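Local coordinates for indole-3-pyruvate decarboxylase (Azospirillum brasilense, PDB 2NXW), which catalyses the decarboxylation of indole-3-pyruvate to indole-3-acetaldehyde, a step of auxin biosynthesis, using thiamine diphosphate and a metal ion, at residues A26-L31 / K52-T57; A298-T303 / R310-R315. All coordinates share one frame; numbering follows the deposited sequence.

Contact 1: residues A26-L31 / K52-T57; sequences ALLRAL and KVAEET
Leu28 meets Val53, Ala54 and Thr57 in a small, buried apolar contact between helices 23-33 and 48-57 of the N-terminal TPP-binding domain. The axes of the two segments stay 11.0 Å apart and cross at -62°, so a single long side chain has to span the interval, and only 102 Å² is buried in all. That side chain is Leu28, and one branch does the touching. With CG anti to its carbonyl carbon (chi1 -68°), it carries CD1 across to the neighbouring helix, where CD1 lies 3.8 Å from Ala54 CA and 4.1 Å from Ala54 CB. The short alanine lets the methyl come down on the backbone itself. CG1 of Val53 borders the same methyl at 4.3 Å, and OG1 of Thr57, one turn further on, approaches Leu28 CD1 to 4.0 Å.

Thr57 can offer a hydroxyl to a hydrocarbon neighbour because that group is bonded within its own helix. Its chi1 of 66° folds OG1 back to donate to Val53 O at 2.7 Å, from above the carbonyl plane, while Thr57 N reaches the same oxygen from the opposite face. With a valine here the hydroxyl is gone, and Val53 O would probably be left with only the backbone N-H of its two donors.

On other sides, Leu27 and Leu31 of the first helix pack on strand 113-119 and helix 161-175, whereas Lys52 forms a salt bridge with Glu488 of a neighbouring subunit and Glu55 accepts a hydrogen bond from Ala490 N of that same subunit. Two successive helices, linked through strand 39-41 and crossing steeply beside a parallel sheet, are characteristic of the alpha/beta domains of thiamine diphosphate enzymes.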
ATOM      1  N   ALA A  26     -37.906  -9.010   1.344  1.00 17.73           N
ATOM      2  CA  ALA A  26     -37.285  -9.930   0.401  1.00 17.32           C
ATOM      3  C   ALA A  26     -35.937 -10.407   0.934  1.00 16.30           C
ATOM      4  O   ALA A  26     -35.579 -11.573   0.790  1.00 17.62           O
ATOM      5  CB  ALA A  26     -37.105  -9.256  -0.955  1.00 18.25           C
ATOM      6  N   LEU A  27     -35.196  -9.492   1.552  1.00 17.28           N
ATOM      7  CA  LEU A  27     -33.895  -9.840   2.110  1.00 16.91           C
ATOM      8  C   LEU A  27     -34.052 -10.784   3.304  1.00 16.02           C
ATOM      9  O   LEU A  27     -33.360 -11.804   3.386  1.00 16.36           O
ATOM     10  CB  LEU A  27     -33.150  -8.575   2.537  1.00 15.72           C
ATOM     11  CG  LEU A  27     -31.855  -8.790   3.332  1.00 15.32           C
ATOM     12  CD1 LEU A  27     -30.857  -9.612   2.524  1.00 14.71           C
ATOM     13  CD2 LEU A  27     -31.262  -7.434   3.679  1.00 17.59           C
ATOM     14  N   LEU A  28     -34.955 -10.450   4.223  1.00 15.74           N
ATOM     15  CA  LEU A  28     -35.179 -11.305   5.383  1.00 15.45           C
ATOM     16  C   LEU A  28     -35.615 -12.696   4.937  1.00 16.01           C
ATOM     17  O   LEU A  28     -35.165 -13.700   5.485  1.00 16.30           O
ATOM     18  CB  LEU A  28     -36.225 -10.686   6.317  1.00 16.48           C
ATOM     19  CG  LEU A  28     -35.783  -9.395   7.036  1.00 14.74           C
ATOM     20  CD1 LEU A  28     -36.985  -8.752   7.719  1.00 17.30           C
ATOM     21  CD2 LEU A  28     -34.681  -9.705   8.067  1.00 17.77           C
ATOM     22  N   ARG A  29     -36.474 -12.762   3.921  1.00 17.39           N
ATOM     23  CA  ARG A  29     -36.932 -14.054   3.419  1.00 17.26           C
ATOM     24  C   ARG A  29     -35.794 -14.837   2.759  1.00 16.39           C
ATOM     25  O   ARG A  29     -35.702 -16.050   2.920  1.00 19.15           O
ATOM     26  CB  ARG A  29     -38.096 -13.862   2.435  1.00 19.39           C
ATOM     27  CG  ARG A  29     -39.387 -13.432   3.119  1.00 23.47           C
ATOM     28  CD  ARG A  29     -40.529 -13.238   2.121  1.00 27.03           C
ATOM     29  NE  ARG A  29     -41.756 -12.814   2.795  1.00 30.02           N
ATOM     30  CZ  ARG A  29     -42.459 -13.578   3.626  1.00 32.97           C
ATOM     31  NH1 ARG A  29     -42.066 -14.815   3.892  1.00 34.94           N
ATOM     32  NH2 ARG A  29     -43.555 -13.099   4.203  1.00 34.48           N
ATOM     33  N   ALA A  30     -34.928 -14.146   2.021  1.00 16.44           N
ATOM     34  CA  ALA A  30     -33.791 -14.788   1.364  1.00 16.03           C
ATOM     35  C   ALA A  30     -32.847 -15.388   2.411  1.00 17.00           C
ATOM     36  O   ALA A  30     -32.267 -16.456   2.203  1.00 16.99           O
ATOM     37  CB  ALA A  30     -33.040 -13.779   0.508  1.00 16.78           C
ATOM     38  N   LEU A  31     -32.699 -14.693   3.535  1.00 16.21           N
ATOM     39  CA  LEU A  31     -31.833 -15.180   4.606  1.00 16.30           C
ATOM     40  C   LEU A  31     -32.460 -16.417   5.250  1.00 15.91           C
ATOM     41  O   LEU A  31     -31.778 -17.412   5.496  1.00 16.42           O
ATOM     42  CB  LEU A  31     -31.619 -14.076   5.650  1.00 14.89           C
ATOM     43  CG  LEU A  31     -30.748 -12.920   5.145  1.00 15.76           C
ATOM     44  CD1 LEU A  31     -30.923 -11.691   6.023  1.00 15.79           C
ATOM     45  CD2 LEU A  31     -29.287 -13.384   5.090  1.00 16.60           C
ATOM     46  N   LYS A  52     -38.119  -1.795  11.703  1.00 16.69           N
ATOM     47  CA  LYS A  52     -39.581  -1.787  11.772  1.00 17.33           C
ATOM     48  C   LYS A  52     -40.114  -2.960  10.965  1.00 18.16           C
ATOM     49  O   LYS A  52     -40.999  -3.680  11.424  1.00 18.24           O
ATOM     50  CB  LYS A  52     -40.141  -0.477  11.211  1.00 18.54           C
ATOM     51  CG  LYS A  52     -41.673  -0.437  11.141  1.00 19.82           C
ATOM     52  CD  LYS A  52     -42.159   0.929  10.684  1.00 23.44           C
ATOM     53  CE  LYS A  52     -43.679   0.947  10.523  1.00 26.76           C
ATOM     54  NZ  LYS A  52     -44.176   2.302  10.165  1.00 31.00           N
ATOM     55  N   VAL A  53     -39.577  -3.161   9.766  1.00 18.27           N
ATOM     56  CA  VAL A  53     -40.017  -4.281   8.944  1.00 17.83           C
ATOM     57  C   VAL A  53     -39.686  -5.594   9.646  1.00 18.38           C
ATOM     58  O   VAL A  53     -40.505  -6.507   9.706  1.00 18.43           O
ATOM     59  CB  VAL A  53     -39.350  -4.263   7.550  1.00 18.55           C
ATOM     60  CG1 VAL A  53     -39.704  -5.535   6.775  1.00 18.69           C
ATOM     61  CG2 VAL A  53     -39.810  -3.030   6.772  1.00 19.35           C
ATOM     62  N   ALA A  54     -38.481  -5.692  10.198  1.00 17.56           N
ATOM     63  CA  ALA A  54     -38.097  -6.919  10.880  1.00 16.50           C
ATOM     64  C   ALA A  54     -39.023  -7.235  12.051  1.00 17.81           C
ATOM     65  O   ALA A  54     -39.455  -8.377  12.212  1.00 18.46           O
ATOM     66  CB  ALA A  54     -36.648  -6.812  11.367  1.00 16.29           C
ATOM     67  N   GLU A  55     -39.334  -6.227  12.859  1.00 17.90           N
ATOM     68  CA  GLU A  55     -40.190  -6.435  14.015  1.00 18.14           C
ATOM     69  C   GLU A  55     -41.632  -6.739  13.650  1.00 19.85           C
ATOM     70  O   GLU A  55     -42.271  -7.613  14.248  1.00 21.96           O
ATOM     71  CB  GLU A  55     -40.170  -5.209  14.916  1.00 17.68           C
ATOM     72  CG  GLU A  55     -40.998  -5.374  16.169  1.00 20.47           C
ATOM     73  CD  GLU A  55     -40.958  -4.150  17.047  1.00 21.77           C
ATOM     74  OE1 GLU A  55     -41.753  -3.217  16.816  1.00 23.05           O
ATOM     75  OE2 GLU A  55     -40.119  -4.115  17.969  1.00 22.13           O
ATOM     76  N   GLU A  56     -42.150  -6.013  12.671  1.00 21.35           N
ATOM     77  CA  GLU A  56     -43.533  -6.209  12.275  1.00 22.58           C
ATOM     78  C   GLU A  56     -43.791  -7.506  11.516  1.00 22.88           C
ATOM     79  O   GLU A  56     -44.816  -8.163  11.733  1.00 23.60           O
ATOM     80  CB  GLU A  56     -44.008  -4.998  11.473  1.00 22.84           C
ATOM     81  CG  GLU A  56     -44.351  -3.819  12.373  1.00 25.62           C
ATOM     82  CD  GLU A  56     -44.643  -2.549  11.605  1.00 27.37           C
ATOM     83  OE1 GLU A  56     -45.030  -2.638  10.422  1.00 29.78           O
ATOM     84  OE2 GLU A  56     -44.491  -1.463  12.199  1.00 32.97           O
ATOM     85  N   THR A  57     -42.862  -7.896  10.651  1.00 21.92           N
ATOM     86  CA  THR A  57     -43.033  -9.120   9.871  1.00 22.75           C
ATOM     87  C   THR A  57     -42.611 -10.385  10.609  1.00 24.18           C
ATOM     88  O   THR A  57     -43.122 -11.468  10.332  1.00 25.34           O
ATOM     89  CB  THR A  57     -42.236  -9.075   8.557  1.00 22.57           C
ATOM     90  OG1 THR A  57     -40.830  -9.057   8.855  1.00 22.04           O
ATOM     91  CG2 THR A  57     -42.614  -7.836   7.741  1.00 21.93           C
TER

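Contact 2: residues A298-T303 / R310-R315; sequences AILSDT and RKIDLR
Asp302 and Arg310 face each other across the loop that joins strand 292-296 to strand 317-321 in the central domain. Their charged pairing is long: Asp302 OD2 stands 3.7 Å from Arg310 NE, near the guanidinium plane and at its edge, with the carboxylate plane turned 64° from it. The other oxygen, OD1, rests instead beside the aliphatic part of the arginine, 3.6 Å from Arg310 CD. The two side chains cross at about a right angle, and the arginine runs extended from CG to NE, so that CG and CD lie beside OD1 and NE comes up to OD2.

Two residues earlier, Leu300 makes the apolar part of the contact by dividing its two methyls. CD1 touches Leu314 CD2 at 4.3 Å, while CD2 reaches Ile312 CD1 at 4.5 Å. Ile312, the buried member of the group, also packs on Leu293 and Leu295 of strand 292-296, so these branches extend the apolar layer of the sheet into the loop.

A second shell positions the aspartate. Ser308 binds Asp302 OD1 through its hydroxyl, and the same OG bonds Arg310 N, thereby tying the carboxylate to the chain that bears its partner. Around Asp302 in the chain, Ser301 OG accepts from Thr303 N at 3.1 Å, an ST turn. Separately, beyond Leu314, Arg315 NE donates at 3.0 Å to Asp313 OD1 in a salt bridge; that oxygen uses its syn lone pair and lies near the guanidinium plane. Arg315 NH1 goes on to Lys311 O of a neighbouring subunit.

With no direct hydrogen bond across the segments, the long, exposed ion pair is likely to contribute modestly as charge, while its aliphatic contact, the leucine and isoleucine methyls and the serine bridge probably share in holding the loop.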
ATOM      1  N   ALA A 298      -8.456 -26.618   6.022  1.00 14.23           N
ATOM      2  CA  ALA A 298      -7.778 -25.899   7.098  1.00 14.62           C
ATOM      3  C   ALA A 298      -7.401 -24.440   6.897  1.00 15.71           C
ATOM      4  O   ALA A 298      -6.987 -24.026   5.822  1.00 16.75           O
ATOM      5  CB  ALA A 298      -6.525 -26.667   7.486  1.00 15.76           C
ATOM      6  N   ILE A 299      -7.550 -23.667   7.967  1.00 16.34           N
ATOM      7  CA  ILE A 299      -7.121 -22.278   7.971  1.00 18.04           C
ATOM      8  C   ILE A 299      -5.637 -22.404   8.313  1.00 20.09           C
ATOM      9  O   ILE A 299      -5.277 -23.155   9.222  1.00 22.53           O
ATOM     10  CB  ILE A 299      -7.823 -21.486   9.097  1.00 17.20           C
ATOM     11  CG1 ILE A 299      -9.254 -21.166   8.676  1.00 17.77           C
ATOM     12  CG2 ILE A 299      -7.036 -20.223   9.431  1.00 18.23           C
ATOM     13  CD1 ILE A 299     -10.120 -20.661   9.801  1.00 16.33           C
ATOM     14  N   LEU A 300      -4.780 -21.711   7.571  1.00 21.66           N
ATOM     15  CA  LEU A 300      -3.345 -21.738   7.851  1.00 24.83           C
ATOM     16  C   LEU A 300      -2.962 -20.388   8.439  1.00 26.58           C
ATOM     17  O   LEU A 300      -3.151 -19.358   7.796  1.00 28.44           O
ATOM     18  CB  LEU A 300      -2.542 -21.985   6.574  1.00 26.35           C
ATOM     19  CG  LEU A 300      -2.475 -23.423   6.069  1.00 28.00           C
ATOM     20  CD1 LEU A 300      -1.540 -23.496   4.866  1.00 29.18           C
ATOM     21  CD2 LEU A 300      -1.965 -24.333   7.183  1.00 28.69           C
ATOM     22  N   SER A 301      -2.420 -20.395   9.653  1.00 26.63           N
ATOM     23  CA  SER A 301      -2.038 -19.154  10.327  1.00 28.31           C
ATOM     24  C   SER A 301      -1.053 -19.421  11.460  1.00 28.18           C
ATOM     25  O   SER A 301      -0.997 -20.524  11.992  1.00 26.22           O
ATOM     26  CB  SER A 301      -3.292 -18.475  10.890  1.00 30.07           C
ATOM     27  OG  SER A 301      -2.962 -17.431  11.793  1.00 33.22           O
ATOM     28  N   ASP A 302      -0.285 -18.402  11.835  1.00 29.97           N
ATOM     29  CA  ASP A 302       0.685 -18.555  12.912  1.00 31.99           C
ATOM     30  C   ASP A 302       0.125 -18.146  14.275  1.00 32.22           C
ATOM     31  O   ASP A 302       0.863 -18.096  15.261  1.00 34.32           O
ATOM     32  CB  ASP A 302       1.939 -17.728  12.620  1.00 34.53           C
ATOM     33  CG  ASP A 302       2.472 -17.953  11.222  1.00 36.07           C
ATOM     34  OD1 ASP A 302       2.646 -19.126  10.826  1.00 37.68           O
ATOM     35  OD2 ASP A 302       2.726 -16.954  10.517  1.00 38.67           O
ATOM     36  N   THR A 303      -1.172 -17.867  14.346  1.00 31.79           N
ATOM     37  CA  THR A 303      -1.766 -17.447  15.609  1.00 31.56           C
ATOM     38  C   THR A 303      -2.430 -18.548  16.424  1.00 30.17           C
ATOM     39  O   THR A 303      -3.191 -19.370  15.903  1.00 29.59           O
ATOM     40  CB  THR A 303      -2.813 -16.322  15.409  1.00 32.97           C
ATOM     41  OG1 THR A 303      -2.203 -15.207  14.753  1.00 35.14           O
ATOM     42  CG2 THR A 303      -3.357 -15.853  16.766  1.00 34.41           C
ATOM     43  N   ARG A 310       4.735 -22.483   9.391  1.00 27.71           N
ATOM     44  CA  ARG A 310       6.086 -22.526   9.955  1.00 28.55           C
ATOM     45  C   ARG A 310       6.368 -23.778  10.791  1.00 28.59           C
ATOM     46  O   ARG A 310       7.510 -24.023  11.186  1.00 30.20           O
ATOM     47  CB  ARG A 310       6.331 -21.289  10.827  1.00 31.03           C
ATOM     48  CG  ARG A 310       6.307 -19.968  10.079  1.00 34.40           C
ATOM     49  CD  ARG A 310       6.248 -18.798  11.052  1.00 37.78           C
ATOM     50  NE  ARG A 310       6.354 -17.500  10.386  1.00 41.39           N
ATOM     51  CZ  ARG A 310       7.496 -16.964   9.965  1.00 42.58           C
ATOM     52  NH1 ARG A 310       8.641 -17.610  10.137  1.00 44.19           N
ATOM     53  NH2 ARG A 310       7.496 -15.777   9.372  1.00 43.51           N
ATOM     54  N   LYS A 311       5.335 -24.571  11.065  1.00 26.73           N
ATOM     55  CA  LYS A 311       5.499 -25.782  11.867  1.00 25.82           C
ATOM     56  C   LYS A 311       5.416 -27.074  11.054  1.00 24.54           C
ATOM     57  O   LYS A 311       5.887 -28.119  11.494  1.00 23.84           O
ATOM     58  CB  LYS A 311       4.448 -25.823  12.982  1.00 26.31           C
ATOM     59  CG  LYS A 311       4.591 -24.736  14.038  1.00 29.76           C
ATOM     60  CD  LYS A 311       5.895 -24.866  14.815  1.00 31.95           C
ATOM     61  CE  LYS A 311       5.918 -23.913  16.006  1.00 34.21           C
ATOM     62  NZ  LYS A 311       5.579 -22.511  15.619  1.00 36.00           N
ATOM     63  N   ILE A 312       4.809 -27.000   9.874  1.00 25.12           N
ATOM     64  CA  ILE A 312       4.669 -28.172   9.011  1.00 25.32           C
ATOM     65  C   ILE A 312       5.500 -28.009   7.745  1.00 26.62           C
ATOM     66  O   ILE A 312       6.021 -26.932   7.469  1.00 28.15           O
ATOM     67  CB  ILE A 312       3.196 -28.389   8.591  1.00 24.57           C
ATOM     68  CG1 ILE A 312       2.711 -27.195   7.763  1.00 24.47           C
ATOM     69  CG2 ILE A 312       2.330 -28.596   9.827  1.00 23.98           C
ATOM     70  CD1 ILE A 312       1.321 -27.351   7.187  1.00 25.24           C
ATOM     71  N   ASP A 313       5.625 -29.082   6.972  1.00 26.76           N
ATOM     72  CA  ASP A 313       6.387 -29.008   5.729  1.00 27.00           C
ATOM     73  C   ASP A 313       5.425 -28.820   4.566  1.00 25.94           C
ATOM     74  O   ASP A 313       4.854 -29.786   4.059  1.00 25.95           O
ATOM     75  CB  ASP A 313       7.218 -30.277   5.538  1.00 28.54           C
ATOM     76  CG  ASP A 313       8.076 -30.231   4.282  1.00 30.50           C
ATOM     77  OD1 ASP A 313       8.332 -29.120   3.758  1.00 29.09           O
ATOM     78  OD2 ASP A 313       8.509 -31.311   3.828  1.00 32.23           O
ATOM     79  N   LEU A 314       5.242 -27.569   4.148  1.00 25.96           N
ATOM     80  CA  LEU A 314       4.329 -27.262   3.051  1.00 25.96           C
ATOM     81  C   LEU A 314       4.664 -27.996   1.767  1.00 25.31           C
ATOM     82  O   LEU A 314       3.788 -28.227   0.937  1.00 25.74           O
ATOM     83  CB  LEU A 314       4.296 -25.755   2.776  1.00 27.23           C
ATOM     84  CG  LEU A 314       3.565 -24.908   3.817  1.00 27.70           C
ATOM     85  CD1 LEU A 314       3.485 -23.462   3.341  1.00 29.06           C
ATOM     86  CD2 LEU A 314       2.166 -25.465   4.026  1.00 28.42           C
ATOM     87  N   ARG A 315       5.932 -28.357   1.595  1.00 24.94           N
ATOM     88  CA  ARG A 315       6.339 -29.067   0.393  1.00 23.98           C
ATOM     89  C   ARG A 315       5.645 -30.420   0.297  1.00 24.07           C
ATOM     90  O   ARG A 315       5.400 -30.919  -0.802  1.00 24.57           O
ATOM     91  CB  ARG A 315       7.854 -29.279   0.385  1.00 24.83           C
ATOM     92  CG  ARG A 315       8.662 -27.999   0.409  1.00 25.43           C
ATOM     93  CD  ARG A 315      10.144 -28.333   0.493  1.00 25.38           C
ATOM     94  NE  ARG A 315      10.397 -29.220   1.620  1.00 24.80           N
ATOM     95  CZ  ARG A 315      11.551 -29.831   1.856  1.00 26.01           C
ATOM     96  NH1 ARG A 315      12.585 -29.657   1.036  1.00 24.96           N
ATOM     97  NH2 ARG A 315      11.670 -30.623   2.912  1.00 25.40           N
TER

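In the fold
Contact 1 closes before contact 2 opens along the chain, and their centres lie 42 Å apart on opposite sides of the chain's centre, with about 21 Å between nearest atoms. They belong to different domains: residues 26-31 and 52-57 accompany the parallel sheet of the N-terminal TPP-binding domain, whereas 298-303 and 310-315 fall in one loop between adjacent strands of the central domain's mixed sheet. One is buried helix packing, the other a surface contact within one loop, and neither lies at an annotated cofactor site. Both have residues that touch the second subunit, and contact 2 also meets the third, so packing within two separate domains lies next to subunit interfaces of the four-chain assembly.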